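Local coordinates for angiotensin-converting enzyme (PDB 6S1Y), which is a zinc metallopeptidase of the angiotensin-converting enzyme family, probably cleaving short peptides in the malaria mosquito Anopheles gambiae, at residues A[427-432]-A[574-579]. Residues are numbered along the deposited sequence; the frame is centred on the assembly and turned at random.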
# COMPACT_ATOMS: atom_id res chain seq x y z
N THR A 427 -13.62 1.16 -4.29
CA THR A 427 -12.56 1.61 -3.40
C THR A 427 -11.50 0.53 -3.25
O THR A 427 -10.30 0.83 -3.32
CB THR A 427 -13.12 1.96 -2.01
OG1 THR A 427 -14.10 2.99 -2.13
CG2 THR A 427 -11.99 2.41 -1.08
N LYS A 428 -11.92 -0.71 -3.04
CA LYS A 428 -11.02 -1.79 -2.64
C LYS A 428 -10.89 -2.92 -3.65
O LYS A 428 -9.78 -3.40 -3.88
CB LYS A 428 -11.46 -2.39 -1.29
CG LYS A 428 -11.65 -1.32 -0.19
CD LYS A 428 -11.51 -1.85 1.22
CE LYS A 428 -10.06 -2.26 1.54
NZ LYS A 428 -9.12 -1.14 1.93
N LEU A 429 -11.97 -3.36 -4.28
CA LEU A 429 -11.83 -4.54 -5.13
C LEU A 429 -10.95 -4.24 -6.33
O LEU A 429 -10.12 -5.07 -6.72
CB LEU A 429 -13.19 -5.07 -5.56
CG LEU A 429 -13.05 -6.33 -6.41
CD1 LEU A 429 -12.58 -7.49 -5.56
CD2 LEU A 429 -14.36 -6.65 -7.06
N VAL A 430 -11.11 -3.06 -6.95
CA VAL A 430 -10.37 -2.76 -8.17
C VAL A 430 -8.86 -2.66 -7.94
O VAL A 430 -8.08 -2.68 -8.90
CB VAL A 430 -10.87 -1.45 -8.81
CG1 VAL A 430 -12.37 -1.50 -9.06
CG2 VAL A 430 -10.52 -0.28 -7.96
N PHE A 431 -8.43 -2.53 -6.69
CA PHE A 431 -7.01 -2.33 -6.39
C PHE A 431 -6.21 -3.62 -6.56
O PHE A 431 -5.02 -3.57 -6.90
CB PHE A 431 -6.90 -1.74 -4.97
CG PHE A 431 -5.50 -1.63 -4.46
CD1 PHE A 431 -4.71 -0.55 -4.80
CD2 PHE A 431 -4.99 -2.58 -3.60
CE1 PHE A 431 -3.43 -0.45 -4.33
CE2 PHE A 431 -3.70 -2.49 -3.14
CZ PHE A 431 -2.92 -1.42 -3.51
N LEU A 432 -6.82 -4.77 -6.37
CA LEU A 432 -6.06 -6.02 -6.44
C LEU A 432 -5.43 -6.26 -7.79
O LEU A 432 -4.21 -6.50 -7.84
CB LEU A 432 -6.97 -7.18 -6.02
CG LEU A 432 -7.21 -7.13 -4.50
CD1 LEU A 432 -8.61 -7.41 -4.15
CD2 LEU A 432 -6.30 -8.11 -3.79
N GLU A 574 -16.67 -13.52 -0.26
CA GLU A 574 -17.92 -13.43 0.51
C GLU A 574 -18.31 -11.97 0.72
O GLU A 574 -19.50 -11.63 0.64
CB GLU A 574 -17.77 -14.14 1.87
CG GLU A 574 -19.03 -14.11 2.75
CD GLU A 574 -18.84 -14.72 4.15
OE1 GLU A 574 -17.80 -15.37 4.42
OE2 GLU A 574 -19.74 -14.52 5.01
N TYR A 575 -17.33 -11.12 1.04
CA TYR A 575 -17.62 -9.72 1.31
C TYR A 575 -18.31 -9.06 0.13
O TYR A 575 -19.29 -8.32 0.30
CB TYR A 575 -16.30 -8.99 1.64
CG TYR A 575 -16.44 -7.55 2.06
CD1 TYR A 575 -16.49 -6.54 1.10
CD2 TYR A 575 -16.47 -7.20 3.39
CE1 TYR A 575 -16.60 -5.21 1.47
CE2 TYR A 575 -16.59 -5.86 3.78
CZ TYR A 575 -16.65 -4.87 2.80
OH TYR A 575 -16.76 -3.55 3.14
N PHE A 576 -17.82 -9.34 -1.07
CA PHE A 576 -18.34 -8.76 -2.30
C PHE A 576 -19.33 -9.66 -3.04
O PHE A 576 -19.61 -9.41 -4.21
CB PHE A 576 -17.20 -8.40 -3.26
CG PHE A 576 -16.38 -7.25 -2.81
CD1 PHE A 576 -16.93 -5.99 -2.77
CD2 PHE A 576 -15.08 -7.43 -2.38
CE1 PHE A 576 -16.18 -4.93 -2.32
CE2 PHE A 576 -14.34 -6.36 -1.92
CZ PHE A 576 -14.88 -5.13 -1.90
N ASP A 577 -19.86 -10.70 -2.40
CA ASP A 577 -20.78 -11.51 -3.19
C ASP A 577 -22.09 -10.78 -3.46
O ASP A 577 -22.62 -10.89 -4.57
CB ASP A 577 -21.08 -12.86 -2.52
CG ASP A 577 -21.93 -13.77 -3.42
OD1 ASP A 577 -21.42 -14.29 -4.45
OD2 ASP A 577 -23.14 -13.90 -3.14
N PRO A 578 -22.67 -10.04 -2.50
CA PRO A 578 -23.92 -9.32 -2.82
C PRO A 578 -23.74 -8.32 -3.95
O PRO A 578 -24.63 -8.17 -4.81
CB PRO A 578 -24.29 -8.65 -1.49
CG PRO A 578 -23.61 -9.48 -0.42
CD PRO A 578 -22.31 -9.94 -1.06
N LEU A 579 -22.59 -7.64 -4.01
CA LEU A 579 -22.34 -6.74 -5.12
C LEU A 579 -22.22 -7.52 -6.43
O LEU A 579 -22.80 -7.13 -7.45
CB LEU A 579 -21.07 -5.92 -4.87
CG LEU A 579 -20.64 -5.00 -6.01
CD1 LEU A 579 -21.71 -3.91 -6.21
CD2 LEU A 579 -19.26 -4.37 -5.78
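With its CG anti to the backbone carbonyl carbon (chi1 -71°), F576 sends its phenyl ring across to L429, whose own CG stands anti to the backbone N (chi1 -178°), and the two side chains run antiparallel past one another. L429 lies over one face of the ring: its CB, offset toward the rim, makes a CH-pi contact 4.2 Å from the ring centroid of F576, 18° off the normal. One methyl of the forked end of L429, CD1, widens the apolar contact, reaching CD2 of F576 at 4.0 Å. On the opposite face, CD1 of the adjacent Y575 sits 3.5 Å above the ring plane, over its centre, giving the phenyl an aliphatic neighbour on one face and a tyrosine rim carbon on the other. K428 approaches the ring edge loosely through its CB, 4.4 Å from CZ of F576, while its long chain carries NZ away to a weak hydrogen bond with Y501. Lysine thus serves both surroundings, apolar at its base and polar at its end. F576 occupies the break between helices 570-575 and 577-590, as the N-cap residue of the latter. This buried contact joins that break to the C-terminal part of helix 414-429, whose A424 also touches F576, close to where the chain passes into helix 431-447 and the ligand-pocket residue F431.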